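Local coordinates for protein alpha-L-rhamnosidase (Aspergillus terreus, PDB 6GSZ) that probably hydrolyses terminal non-reducing alpha-L-rhamnose residues from alpha-L-rhamnosides, as a calcium-binding glycoside hydrolase, at residues S726-Y729 with Q730-M733. Residues are numbered along the deposited sequence; the frame is centred on the assembly and turned at random.
Sequences SWLY and QVVM. With NAG (2-acetamido-2-deoxy-beta-D-glucopyranose), chain H.
A Met-aromatic contact, made one helical turn apart between Tyr729 and Met733, closes the C-terminal end of the short helix 727-732 in the six-hairpin glycosidase domain. Met733 CG lies over one face of the tyrosine ring, 3.8 Å from its centroid and displaced toward the rim near CE1, a CH-pi contact. The sulfur sits obliquely to the same ring, with SD 4.7 Å from the centroid. Tyr729 CG stands anti to the backbone N (chi1 166°), which sends the ring outward from the flank of the helix; the unbranched methionine turns back from the helix end to lay CG over it, and bends again at chi2 and chi3. Met733 N donates to Tyr729 O at 3.0 Å in the last turn, setting the two residues one turn apart. One residue earlier, Val732 N makes a straighter bond to Leu728 O (2.9 Å, 162°). At the other end Ser726, short enough to fold back on the backbone, is the N-cap: its OG accepts from Tyr729 N at 3.2 Å. This OG is also hydrogen-bonded to Glu723 O, and the tyrosine hydroxyl to Met745 O. Trp727 O takes a weak bond from Gln730 N and a water that also donates to Gln730 OE1; Trp739 N and Trp742 O hold the same amide, suiting a buried glutamine with both a donor and an acceptor to offer. Leu728 and Val731 lie side by side, Leu728 against Leu438, Val731 against Lys441 and Asn445, all of helix 437-453. Beyond the tyrosine, the thioether reaches a sugar: Met733 CE lies 3.4 Å from the acetamido methyl C8 of an N-acetylglucosamine.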
# COMPACT_ATOMS: atom_id res chain seq x y z
N SER A 726 0.32 12.45 -21.85
CA SER A 726 -1.05 12.22 -21.45
C SER A 726 -1.12 10.86 -20.75
O SER A 726 -0.16 10.08 -20.79
CB SER A 726 -2.01 12.24 -22.63
OG SER A 726 -1.73 11.14 -23.49
N TRP A 727 -2.24 10.55 -20.11
CA TRP A 727 -2.43 9.22 -19.52
C TRP A 727 -2.61 8.12 -20.57
O TRP A 727 -1.98 7.06 -20.50
CB TRP A 727 -3.60 9.23 -18.56
CG TRP A 727 -3.39 10.08 -17.36
CD1 TRP A 727 -2.80 9.70 -16.19
CD2 TRP A 727 -3.82 11.43 -17.16
NE1 TRP A 727 -2.77 10.74 -15.31
CE2 TRP A 727 -3.41 11.81 -15.87
CE3 TRP A 727 -4.47 12.37 -17.96
CZ2 TRP A 727 -3.64 13.09 -15.35
CZ3 TRP A 727 -4.69 13.63 -17.46
CH2 TRP A 727 -4.29 13.98 -16.17
N LEU A 728 -3.46 8.36 -21.57
CA LEU A 728 -3.80 7.29 -22.51
C LEU A 728 -2.68 7.04 -23.51
O LEU A 728 -2.68 5.98 -24.13
CB LEU A 728 -5.12 7.60 -23.23
CG LEU A 728 -6.34 7.67 -22.34
CD1 LEU A 728 -7.61 7.78 -23.18
CD2 LEU A 728 -6.42 6.52 -21.36
N TYR A 729 -1.73 7.97 -23.64
CA TYR A 729 -0.54 7.65 -24.42
C TYR A 729 0.09 6.38 -23.87
O TYR A 729 0.51 5.51 -24.61
CB TYR A 729 0.46 8.80 -24.38
CG TYR A 729 1.84 8.45 -24.86
CD1 TYR A 729 2.08 8.28 -26.20
CD2 TYR A 729 2.89 8.29 -23.98
CE1 TYR A 729 3.34 7.96 -26.66
CE2 TYR A 729 4.17 7.97 -24.41
CZ TYR A 729 4.39 7.80 -25.77
OH TYR A 729 5.65 7.48 -26.21
N GLN A 730 0.20 6.31 -22.54
CA GLN A 730 0.87 5.15 -21.94
C GLN A 730 0.07 3.87 -22.23
O GLN A 730 0.65 2.83 -22.50
CB GLN A 730 1.09 5.36 -20.43
CG GLN A 730 1.77 6.67 -20.11
CD GLN A 730 2.19 6.85 -18.67
OE1 GLN A 730 1.65 6.20 -17.77
NE2 GLN A 730 3.15 7.75 -18.43
N VAL A 731 -1.27 3.98 -22.32
CA VAL A 731 -2.15 2.86 -22.61
C VAL A 731 -1.97 2.39 -24.07
O VAL A 731 -1.85 1.18 -24.37
CB VAL A 731 -3.62 3.24 -22.31
CG1 VAL A 731 -4.56 2.14 -22.76
CG2 VAL A 731 -3.82 3.50 -20.81
N VAL A 732 -1.97 3.33 -25.01
CA VAL A 732 -1.90 2.97 -26.43
C VAL A 732 -0.49 2.50 -26.78
O VAL A 732 -0.34 1.86 -27.81
CB VAL A 732 -2.44 4.07 -27.36
CG1 VAL A 732 -3.88 4.43 -27.03
CG2 VAL A 732 -1.55 5.29 -27.42
N MET A 733 0.52 2.77 -25.92
CA MET A 733 1.88 2.23 -26.09
C MET A 733 2.02 0.85 -25.42
O MET A 733 3.12 0.34 -25.27
CB MET A 733 2.89 3.20 -25.51
CG MET A 733 3.02 4.49 -26.29
SD MET A 733 3.72 4.24 -27.94
CE MET A 733 5.39 3.78 -27.52
C1 NAG H . 1.76 -2.79 -28.99
C2 NAG H . 3.10 -2.48 -29.68
C3 NAG H . 2.95 -2.61 -31.18
C4 NAG H . 2.34 -3.96 -31.51
C5 NAG H . 1.07 -4.23 -30.70
C6 NAG H . 0.55 -5.63 -30.94
C7 NAG H . 4.72 -0.96 -28.55
C8 NAG H . 5.06 0.47 -28.24
N2 NAG H . 3.64 -1.16 -29.33
O3 NAG H . 4.23 -2.49 -31.80
O4 NAG H . 2.05 -3.98 -32.90
O5 NAG H . 1.32 -4.09 -29.29
O6 NAG H . -0.59 -5.83 -30.11
O7 NAG H . 5.43 -1.85 -28.05
O HOH W 1 -1.17 6.19 -17.86